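Local coordinates for protein N-acetylglucosamine-specific lectin (Saxidomus purpuratus, PDB 6M5M) that binds N-acetylglucosamine through a C-type lectin domain that also carries calcium ions, one of them beside the sugar, at residues 91-96 with 119-124; 100-105 with 123-128; 108-113 with 135-140. All coordinates share one frame; numbering follows the deposited sequence.

Contact 1 of 3, residues 91-96 with 119-124; sequences GSWDAE and DADEGC. With CA (calcium ion), chain E.
The backbones of 91-93 and 121-124 run roughly antiparallel, 149° apart end to end, with S92 and C124 forming a non-hydrogen-bonded pair whose CA atoms are 4.2 Å apart. One hydrogen bond links the segments, from W93 N to G123 O at 3.1 Å. Beyond it the indole of W93 lies alongside D121, with D121 OD1 3.0 Å from W93 CH2 and the ring and carboxylate planes 45° apart. Its CG is anti to the backbone N (chi1 -174°), which lays one ring face against D121 and E122. D121 CB sits 3.4 Å from the centroid of the six-membered ring, nearly on the normal, while the backbone N of E122 rides over the same face. E122 CG also lies over a face, 4.1 Å from the centroid of the five-membered ring and further off its normal. Here strand 86-94 of the C-type lectin fold receives the end of the long loop as that loop enters strand 124-130, and C124 is fixed a second time by its disulfide to C143. At the far end of 119-124, D119 OD1 binds the calcium ion at 2.5 Å, and OD2 accepts a hydrogen bond from water 1, itself a metal ligand. D139 and Q141 supply further oxygens.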
loop_
_atom_site.group_PDB
_atom_site.type_symbol
_atom_site.label_atom_id
_atom_site.label_comp_id
_atom_site.label_asym_id
_atom_site.label_seq_id
_atom_site.Cartn_x
_atom_site.Cartn_y
_atom_site.Cartn_z
ATOM N N GLY A 91 5.708 12.864 -13.470
ATOM C CA GLY A 91 7.146 12.908 -13.796
ATOM C C GLY A 91 7.441 13.953 -14.865
ATOM O O GLY A 91 6.662 14.072 -15.838
ATOM N N SER A 92 8.498 14.758 -14.701
ATOM C CA SER A 92 8.879 15.770 -15.718
ATOM C C SER A 92 10.385 16.080 -15.673
ATOM O O SER A 92 11.076 15.509 -14.852
ATOM C CB SER A 92 8.034 17.004 -15.602
ATOM O OG SER A 92 8.214 17.660 -14.338
ATOM N N TRP A 93 10.877 16.804 -16.669
ATOM C CA TRP A 93 12.299 17.237 -16.750
ATOM C C TRP A 93 12.569 18.133 -15.571
ATOM O O TRP A 93 11.747 19.067 -15.359
ATOM C CB TRP A 93 12.604 18.005 -18.027
ATOM C CG TRP A 93 14.052 18.343 -18.204
ATOM C CD1 TRP A 93 14.611 19.586 -18.147
ATOM C CD2 TRP A 93 15.130 17.426 -18.472
ATOM N NE1 TRP A 93 15.961 19.505 -18.366
ATOM C CE2 TRP A 93 16.303 18.197 -18.595
ATOM C CE3 TRP A 93 15.213 16.043 -18.679
ATOM C CZ2 TRP A 93 17.544 17.621 -18.858
ATOM C CZ3 TRP A 93 16.441 15.470 -18.935
ATOM C CH2 TRP A 93 17.590 16.255 -19.037
ATOM N N ASP A 94 13.672 17.880 -14.871
ATOM C CA ASP A 94 14.173 18.791 -13.804
ATOM C C ASP A 94 15.493 19.384 -14.311
ATOM O O ASP A 94 16.494 18.639 -14.299
ATOM C CB ASP A 94 14.311 18.046 -12.473
ATOM C CG ASP A 94 14.654 18.915 -11.283
ATOM O OD1 ASP A 94 15.144 20.045 -11.482
ATOM O OD2 ASP A 94 14.376 18.473 -10.170
ATOM N N ALA A 95 15.460 20.634 -14.799
ATOM C CA ALA A 95 16.621 21.394 -15.318
ATOM C C ALA A 95 17.777 21.285 -14.312
ATOM O O ALA A 95 18.806 20.677 -14.666
ATOM C CB ALA A 95 16.221 22.826 -15.584
ATOM N N GLU A 96 17.561 21.775 -13.084
ATOM C CA GLU A 96 18.496 21.713 -11.918
ATOM C C GLU A 96 19.353 20.442 -11.952
ATOM O O GLU A 96 20.588 20.549 -11.795
ATOM C CB GLU A 96 17.697 21.726 -10.613
ATOM C CG GLU A 96 18.549 21.798 -9.358
ATOM C CD GLU A 96 17.732 21.850 -8.077
ATOM O OE1 GLU A 96 18.310 22.178 -7.030
ATOM O OE2 GLU A 96 16.515 21.563 -8.132
ATOM N N ASP A 119 13.472 9.685 -24.874
ATOM C CA ASP A 119 14.204 9.893 -26.156
ATOM C C ASP A 119 14.594 11.366 -26.332
ATOM O O ASP A 119 15.215 11.684 -27.361
ATOM C CB ASP A 119 13.392 9.381 -27.345
ATOM C CG ASP A 119 12.001 9.984 -27.461
ATOM O OD1 ASP A 119 11.782 11.071 -26.920
ATOM O OD2 ASP A 119 11.161 9.356 -28.105
ATOM N N ALA A 120 14.278 12.224 -25.357
ATOM C CA ALA A 120 14.592 13.669 -25.382
ATOM C C ALA A 120 14.298 14.298 -24.020
ATOM O O ALA A 120 13.458 13.769 -23.271
ATOM C CB ALA A 120 13.796 14.359 -26.466
ATOM N N ASP A 121 14.948 15.424 -23.741
ATOM C CA ASP A 121 14.847 16.176 -22.464
ATOM C C ASP A 121 13.646 17.136 -22.515
ATOM O O ASP A 121 12.900 17.141 -23.523
ATOM C CB ASP A 121 16.175 16.887 -22.195
ATOM C CG ASP A 121 17.391 15.998 -22.426
ATOM O OD1 ASP A 121 17.501 14.941 -21.769
ATOM O OD2 ASP A 121 18.207 16.355 -23.280
ATOM N N GLU A 122 13.455 17.923 -21.453
ATOM C CA GLU A 122 12.372 18.928 -21.324
ATOM C C GLU A 122 11.023 18.346 -21.783
ATOM O O GLU A 122 10.276 19.048 -22.517
ATOM C CB GLU A 122 12.761 20.176 -22.116
ATOM C CG GLU A 122 14.007 20.847 -21.564
ATOM C CD GLU A 122 14.666 21.801 -22.550
ATOM O OE1 GLU A 122 14.888 21.395 -23.714
ATOM O OE2 GLU A 122 14.945 22.944 -22.153
ATOM N N GLY A 123 10.703 17.117 -21.358
ATOM C CA GLY A 123 9.364 16.531 -21.558
ATOM C C GLY A 123 8.622 16.343 -20.250
ATOM O O GLY A 123 9.118 16.742 -19.213
ATOM N N CYS A 124 7.409 15.817 -20.338
ATOM C CA CYS A 124 6.573 15.311 -19.221
ATOM C C CYS A 124 6.267 13.851 -19.545
ATOM O O CYS A 124 6.326 13.500 -20.732
ATOM C CB CYS A 124 5.299 16.110 -19.035
ATOM S SG CYS A 124 4.573 16.667 -20.592
HETATM CA CA CA E . 9.712 12.325 -26.418
HETATM O O HOH W 1 8.786 10.201 -27.129
HETATM O O HOH W 2 7.722 13.097 -27.607
HETATM O O HOH W 3 10.883 13.152 -28.119
#

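Contact 2 of 3, residues 100-105 with 123-128; sequences YRWIDG and GCMDYL. With NAG (2-acetamido-2-deoxy-beta-D-glucopyranose), chain D.
Met-aromatic packing in the interior of the lectin domain joins M125 to Y100 and W102. The strands 100-102 and 124-128 cross at 70° with their axes 8.6 Å apart at closest approach, and strand 86-94 lies between their parent strands in the sheet. M125 leans toward the other segment and then bends at its last torsion (chi3 49°), which sets the sulfur between the two rings and carries the methyl on to W102. SD lies 4.9 Å from the centroid of the W102 six-membered ring and 5.4 Å from that of Y100, oblique to both. The methyl CE touches W102 CH2 at 4.1 Å, the two side chains crossing at about a right angle. Y100 reaches G123 instead: G123 CA lies in the plane of its ring, at the edge, and CE1 approaches G123 O at 3.4 Å. Its hydroxyl accepts a weak hydrogen bond from G123 N, 3.1 Å from OH, and is also hydrogen-bonded to A120 O. W137 extends the cluster, meeting W102 edge-to-face. Such a cluster of aromatic rings and a methionine belongs to the hydrophobic core of this C-type lectin domain.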
loop_
_atom_site.group_PDB
_atom_site.type_symbol
_atom_site.label_atom_id
_atom_site.label_comp_id
_atom_site.label_asym_id
_atom_site.label_seq_id
_atom_site.Cartn_x
_atom_site.Cartn_y
_atom_site.Cartn_z
ATOM N N TYR A 100 14.822 13.406 -15.726
ATOM C CA TYR A 100 13.386 13.227 -15.348
ATOM C C TYR A 100 13.355 12.934 -13.851
ATOM O O TYR A 100 14.160 12.124 -13.394
ATOM C CB TYR A 100 12.673 12.191 -16.247
ATOM C CG TYR A 100 12.483 12.687 -17.657
ATOM C CD1 TYR A 100 11.463 13.571 -17.963
ATOM C CD2 TYR A 100 13.427 12.435 -18.641
ATOM C CE1 TYR A 100 11.336 14.110 -19.234
ATOM C CE2 TYR A 100 13.322 12.983 -19.911
ATOM C CZ TYR A 100 12.293 13.854 -20.200
ATOM O OH TYR A 100 12.166 14.373 -21.463
ATOM N N ARG A 101 12.491 13.636 -13.113
ATOM C CA ARG A 101 12.198 13.364 -11.685
ATOM C C ARG A 101 10.690 13.332 -11.453
ATOM O O ARG A 101 9.961 14.101 -12.110
ATOM C CB ARG A 101 12.747 14.467 -10.767
ATOM C CG ARG A 101 14.129 14.979 -11.154
ATOM C CD ARG A 101 15.225 14.123 -10.567
ATOM N NE ARG A 101 15.411 14.472 -9.169
ATOM C CZ ARG A 101 16.380 14.001 -8.396
ATOM N NH1 ARG A 101 17.267 13.137 -8.871
ATOM N NH2 ARG A 101 16.444 14.396 -7.138
ATOM N N TRP A 102 10.266 12.595 -10.441
ATOM C CA TRP A 102 8.880 12.698 -9.931
ATOM C C TRP A 102 8.640 14.144 -9.491
ATOM O O TRP A 102 9.643 14.851 -9.174
ATOM C CB TRP A 102 8.655 11.663 -8.826
ATOM C CG TRP A 102 8.812 10.264 -9.335
ATOM C CD1 TRP A 102 9.647 9.304 -8.843
ATOM C CD2 TRP A 102 8.132 9.663 -10.454
ATOM N NE1 TRP A 102 9.563 8.169 -9.600
ATOM C CE2 TRP A 102 8.631 8.350 -10.585
ATOM C CE3 TRP A 102 7.144 10.094 -11.345
ATOM C CZ2 TRP A 102 8.179 7.477 -11.574
ATOM C CZ3 TRP A 102 6.712 9.233 -12.333
ATOM C CH2 TRP A 102 7.206 7.938 -12.434
ATOM N N ILE A 103 7.384 14.605 -9.525
ATOM C CA ILE A 103 7.088 16.055 -9.359
ATOM C C ILE A 103 7.293 16.465 -7.908
ATOM O O ILE A 103 7.340 17.648 -7.677
ATOM C CB ILE A 103 5.698 16.453 -9.883
ATOM C CG1 ILE A 103 4.553 15.638 -9.283
ATOM C CG2 ILE A 103 5.678 16.386 -11.398
ATOM C CD1 ILE A 103 3.201 16.212 -9.617
ATOM N N ASP A 104 7.370 15.522 -6.973
ATOM C CA ASP A 104 7.778 15.824 -5.569
ATOM C C ASP A 104 9.303 16.030 -5.472
ATOM O O ASP A 104 9.790 16.133 -4.347
ATOM C CB ASP A 104 7.321 14.713 -4.623
ATOM C CG ASP A 104 7.963 13.365 -4.883
ATOM O OD1 ASP A 104 8.823 13.274 -5.773
ATOM O OD2 ASP A 104 7.587 12.405 -4.176
ATOM N N GLY A 105 10.041 16.063 -6.588
ATOM C CA GLY A 105 11.508 16.232 -6.577
ATOM C C GLY A 105 12.272 14.919 -6.462
ATOM O O GLY A 105 13.467 14.920 -6.866
ATOM N N GLY A 123 10.703 17.117 -21.358
ATOM C CA GLY A 123 9.364 16.531 -21.558
ATOM C C GLY A 123 8.622 16.343 -20.250
ATOM O O GLY A 123 9.118 16.742 -19.213
ATOM N N CYS A 124 7.409 15.817 -20.338
ATOM C CA CYS A 124 6.573 15.311 -19.221
ATOM C C CYS A 124 6.267 13.851 -19.545
ATOM O O CYS A 124 6.326 13.500 -20.732
ATOM C CB CYS A 124 5.299 16.110 -19.035
ATOM S SG CYS A 124 4.573 16.667 -20.592
ATOM N N MET A 125 5.914 13.056 -18.541
ATOM C CA MET A 125 5.795 11.587 -18.702
ATOM C C MET A 125 4.311 11.178 -18.753
ATOM O O MET A 125 3.459 11.711 -17.996
ATOM C CB MET A 125 6.502 10.868 -17.544
ATOM C CG MET A 125 7.882 11.447 -17.245
ATOM S SD MET A 125 8.770 10.713 -15.796
ATOM C CE MET A 125 8.586 8.960 -16.148
ATOM N N ASP A 126 4.072 10.161 -19.551
ATOM C CA ASP A 126 2.739 9.548 -19.635
ATOM C C ASP A 126 2.902 8.039 -19.766
ATOM O O ASP A 126 3.981 7.589 -20.106
ATOM C CB ASP A 126 1.937 10.081 -20.825
ATOM C CG ASP A 126 2.604 9.967 -22.183
ATOM O OD1 ASP A 126 3.720 9.544 -22.240
ATOM O OD2 ASP A 126 1.972 10.318 -23.160
ATOM N N TYR A 127 1.888 7.302 -19.334
ATOM C CA TYR A 127 1.824 5.888 -19.764
ATOM C C TYR A 127 1.322 5.979 -21.207
ATOM O O TYR A 127 0.469 6.791 -21.483
ATOM C CB TYR A 127 0.915 5.057 -18.862
ATOM C CG TYR A 127 1.610 4.473 -17.664
ATOM C CD1 TYR A 127 2.239 3.250 -17.725
ATOM C CD2 TYR A 127 1.643 5.151 -16.469
ATOM C CE1 TYR A 127 2.879 2.707 -16.629
ATOM C CE2 TYR A 127 2.269 4.619 -15.361
ATOM C CZ TYR A 127 2.891 3.395 -15.438
ATOM O OH TYR A 127 3.517 2.879 -14.353
ATOM N N LEU A 128 1.898 5.172 -22.080
ATOM C CA LEU A 128 1.666 5.140 -23.539
ATOM C C LEU A 128 1.471 3.690 -23.983
ATOM O O LEU A 128 2.306 2.811 -23.618
ATOM C CB LEU A 128 2.856 5.773 -24.269
ATOM C CG LEU A 128 2.750 5.759 -25.791
ATOM C CD1 LEU A 128 1.591 6.615 -26.258
ATOM C CD2 LEU A 128 4.043 6.214 -26.450
HETATM C C1 NAG D . 3.458 9.469 -29.512
HETATM C C2 NAG D . 3.542 9.964 -28.085
HETATM C C3 NAG D . 4.906 10.616 -28.362
HETATM C C4 NAG D . 5.853 9.545 -28.784
HETATM C C5 NAG D . 5.324 8.626 -29.893
HETATM C C6 NAG D . 6.317 7.517 -30.125
HETATM C C7 NAG D . 2.154 11.034 -26.423
HETATM C C8 NAG D . 1.122 12.036 -26.216
HETATM N N2 NAG D . 2.486 10.854 -27.720
HETATM O O1 NAG D . 2.411 9.832 -30.308
HETATM O O3 NAG D . 5.473 11.289 -27.258
HETATM O O4 NAG D . 7.117 10.083 -29.265
HETATM O O5 NAG D . 3.986 8.175 -29.549
HETATM O O6 NAG D . 6.294 6.664 -29.003
HETATM O O7 NAG D . 2.642 10.423 -25.470
#

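Contact 3 of 3, residues 108-113 with 135-140; sequences ISFNGW and WQWNDH. With CA (calcium ion), chain E; NAG (2-acetamido-2-deoxy-beta-D-glucopyranose), chain D.
Hydroxyl O3 of the bound N-acetylglucosamine is gripped by N138, whose backbone meets the edge of the W113 ring, and by H140, two residues on along the strand: N138 ND2 donates to it at 2.9 Å and H140 ND1 is hydrogen-bonded to it at 2.8 Å, almost straight at 172°. The sugar's methyl C8 rests over the centre of the H140 ring. N138 OD1 accepts from R117 and from water 1, a calcium ligand, so one amide ties sugar and metal shell together. D139 chelates the calcium ion with its backbone O at 2.3 Å and OD2 at 2.4 Å. Behind this site the long loop packs on W137. W137 N donates to G112 O at 3.0 Å, and G112 CA stands 3.5 Å from the centroid of the six-membered ring, over the face. CG beside the backbone N (chi1 -54°) turns the indole back beneath the glycine. The edge of W137 then points at the face of W113, planes 83° apart, while I108 CG2 comes to the rim at CZ3 and F110 closes the cluster. W137, N138 and D139 form the WND sequence familiar from C-type lectins, a core tryptophan followed by residues of the calcium and sugar site.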
loop_
_atom_site.group_PDB
_atom_site.type_symbol
_atom_site.label_atom_id
_atom_site.label_comp_id
_atom_site.label_asym_id
_atom_site.label_seq_id
_atom_site.Cartn_x
_atom_site.Cartn_y
_atom_site.Cartn_z
ATOM N N ILE A 108 13.760 8.926 -9.768
ATOM C CA ILE A 108 13.110 7.768 -10.460
ATOM C C ILE A 108 13.988 6.539 -10.252
ATOM O O ILE A 108 14.838 6.281 -11.112
ATOM C CB ILE A 108 12.863 8.048 -11.963
ATOM C CG1 ILE A 108 11.636 8.948 -12.151
ATOM C CG2 ILE A 108 12.735 6.757 -12.774
ATOM C CD1 ILE A 108 11.699 9.864 -13.341
ATOM N N SER A 109 13.723 5.792 -9.184
ATOM C CA SER A 109 14.469 4.565 -8.812
ATOM C C SER A 109 13.964 3.379 -9.638
ATOM O O SER A 109 14.775 2.754 -10.322
ATOM C CB SER A 109 14.367 4.326 -7.348
ATOM O OG SER A 109 14.822 5.482 -6.663
ATOM N N PHE A 110 12.664 3.083 -9.613
ATOM C CA PHE A 110 12.095 1.953 -10.397
ATOM C C PHE A 110 12.194 2.293 -11.900
ATOM O O PHE A 110 11.883 3.427 -12.290
ATOM C CB PHE A 110 10.679 1.623 -9.905
ATOM C CG PHE A 110 9.923 0.772 -10.891
ATOM C CD1 PHE A 110 10.342 -0.520 -11.176
ATOM C CD2 PHE A 110 8.876 1.301 -11.634
ATOM C CE1 PHE A 110 9.695 -1.288 -12.136
ATOM C CE2 PHE A 110 8.239 0.531 -12.600
ATOM C CZ PHE A 110 8.639 -0.763 -12.849
ATOM N N ASN A 111 12.630 1.347 -12.742
ATOM C CA ASN A 111 12.744 1.557 -14.210
ATOM C C ASN A 111 11.464 1.084 -14.921
ATOM O O ASN A 111 11.359 -0.116 -15.318
ATOM C CB ASN A 111 13.967 0.895 -14.832
ATOM C CG ASN A 111 13.987 1.110 -16.329
ATOM O OD1 ASN A 111 13.614 2.184 -16.797
ATOM N ND2 ASN A 111 14.382 0.099 -17.088
ATOM N N GLY A 112 10.536 2.016 -15.128
ATOM C CA GLY A 112 9.273 1.762 -15.840
ATOM C C GLY A 112 9.218 2.433 -17.197
ATOM O O GLY A 112 8.109 2.536 -17.714
ATOM N N TRP A 113 10.349 2.846 -17.776
ATOM C CA TRP A 113 10.415 3.388 -19.163
ATOM C C TRP A 113 10.179 2.292 -20.199
ATOM O O TRP A 113 10.650 1.156 -20.031
ATOM C CB TRP A 113 11.747 4.074 -19.458
ATOM C CG TRP A 113 11.978 5.268 -18.592
ATOM C CD1 TRP A 113 12.682 5.310 -17.427
ATOM C CD2 TRP A 113 11.479 6.599 -18.810
ATOM N NE1 TRP A 113 12.655 6.573 -16.900
ATOM C CE2 TRP A 113 11.933 7.393 -17.733
ATOM C CE3 TRP A 113 10.699 7.196 -19.805
ATOM C CZ2 TRP A 113 11.649 8.754 -17.632
ATOM C CZ3 TRP A 113 10.395 8.537 -19.685
ATOM C CH2 TRP A 113 10.866 9.306 -18.618
ATOM N N TRP A 135 2.000 0.135 -22.503
ATOM C CA TRP A 135 1.604 0.743 -21.213
ATOM C C TRP A 135 2.845 0.819 -20.315
ATOM O O TRP A 135 2.813 0.307 -19.153
ATOM C CB TRP A 135 0.438 -0.005 -20.558
ATOM C CG TRP A 135 -0.901 0.216 -21.173
ATOM C CD1 TRP A 135 -1.724 -0.767 -21.638
ATOM C CD2 TRP A 135 -1.586 1.458 -21.405
ATOM N NE1 TRP A 135 -2.869 -0.225 -22.140
ATOM C CE2 TRP A 135 -2.819 1.138 -22.009
ATOM C CE3 TRP A 135 -1.279 2.805 -21.193
ATOM C CZ2 TRP A 135 -3.747 2.107 -22.383
ATOM C CZ3 TRP A 135 -2.194 3.764 -21.573
ATOM C CH2 TRP A 135 -3.417 3.422 -22.146
ATOM N N GLN A 136 3.908 1.426 -20.859
ATOM C CA GLN A 136 5.081 1.869 -20.078
ATOM C C GLN A 136 5.226 3.399 -20.179
ATOM O O GLN A 136 4.385 4.061 -20.810
ATOM C CB GLN A 136 6.310 1.122 -20.590
ATOM C CG GLN A 136 6.243 -0.363 -20.283
ATOM C CD GLN A 136 7.217 -1.143 -21.124
ATOM O OE1 GLN A 136 7.113 -1.208 -22.347
ATOM N NE2 GLN A 136 8.168 -1.753 -20.450
ATOM N N TRP A 137 6.252 3.950 -19.544
ATOM C CA TRP A 137 6.515 5.414 -19.508
ATOM C C TRP A 137 7.095 5.890 -20.843
ATOM O O TRP A 137 7.959 5.201 -21.416
ATOM C CB TRP A 137 7.460 5.754 -18.358
ATOM C CG TRP A 137 7.024 5.255 -17.024
ATOM C CD1 TRP A 137 5.778 4.867 -16.650
ATOM C CD2 TRP A 137 7.845 5.152 -15.843
ATOM N NE1 TRP A 137 5.782 4.482 -15.335
ATOM C CE2 TRP A 137 7.026 4.651 -14.809
ATOM C CE3 TRP A 137 9.191 5.426 -15.558
ATOM C CZ2 TRP A 137 7.497 4.398 -13.522
ATOM C CZ3 TRP A 137 9.656 5.194 -14.277
ATOM C CH2 TRP A 137 8.812 4.700 -13.271
ATOM N N ASN A 138 6.609 7.038 -21.323
ATOM C CA ASN A 138 7.190 7.792 -22.458
ATOM C C ASN A 138 7.331 9.245 -22.001
ATOM O O ASN A 138 6.672 9.635 -21.049
ATOM C CB ASN A 138 6.325 7.609 -23.707
ATOM C CG ASN A 138 6.617 8.574 -24.832
ATOM O OD1 ASN A 138 7.564 8.367 -25.595
ATOM N ND2 ASN A 138 5.803 9.617 -24.947
ATOM N N ASP A 139 8.252 9.963 -22.632
ATOM C CA ASP A 139 8.440 11.427 -22.508
ATOM C C ASP A 139 7.837 12.082 -23.748
ATOM O O ASP A 139 8.158 11.609 -24.879
ATOM C CB ASP A 139 9.929 11.787 -22.413
ATOM C CG ASP A 139 10.721 11.398 -23.652
ATOM O OD1 ASP A 139 10.918 10.178 -23.859
ATOM O OD2 ASP A 139 11.064 12.320 -24.421
ATOM N N HIS A 140 6.981 13.074 -23.527
ATOM C CA HIS A 140 6.333 13.944 -24.543
ATOM C C HIS A 140 6.889 15.363 -24.376
ATOM O O HIS A 140 6.963 15.793 -23.226
ATOM C CB HIS A 140 4.788 13.926 -24.374
ATOM C CG HIS A 140 4.091 14.424 -25.597
ATOM N ND1 HIS A 140 4.244 13.754 -26.828
ATOM C CD2 HIS A 140 3.319 15.498 -25.843
ATOM C CE1 HIS A 140 3.589 14.415 -27.748
ATOM N NE2 HIS A 140 2.971 15.452 -27.177
HETATM CA CA CA E . 9.712 12.325 -26.418
HETATM C C1 NAG D . 3.458 9.469 -29.512
HETATM C C2 NAG D . 3.542 9.964 -28.085
HETATM C C3 NAG D . 4.906 10.616 -28.362
HETATM C C4 NAG D . 5.853 9.545 -28.784
HETATM C C5 NAG D . 5.324 8.626 -29.893
HETATM C C6 NAG D . 6.317 7.517 -30.125
HETATM C C7 NAG D . 2.154 11.034 -26.423
HETATM C C8 NAG D . 1.122 12.036 -26.216
HETATM N N2 NAG D . 2.486 10.854 -27.720
HETATM O O1 NAG D . 2.411 9.832 -30.308
HETATM O O3 NAG D . 5.473 11.289 -27.258
HETATM O O4 NAG D . 7.117 10.083 -29.265
HETATM O O5 NAG D . 3.986 8.175 -29.549
HETATM O O6 NAG D . 6.294 6.664 -29.003
HETATM O O7 NAG D . 2.642 10.423 -25.470
HETATM O O HOH W 1 8.786 10.201 -27.129
HETATM O O HOH W 2 7.722 13.097 -27.607
HETATM O O HOH W 3 10.883 13.152 -28.119
#

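All three contacts serve one four-stranded antiparallel sheet and the long loop beside it, but at different depths. Contact 2 is fully buried and mostly apolar, a sulfur among rings, whereas contacts 1 and 3 are partly buried and run out to the calcium site, sharing its ion and three waters through D119 and D139. Contacts 1 and 2 share G123 and C124, and Y100 of contact 2 stacks edge-to-face with W93 of contact 1 and with W113 of contact 3. Aromatic packing thus continues from sheet to loop. C124 O and H140 N join neighbouring strands, while D119 N probably bonds D139 OD1 beside the calcium ion.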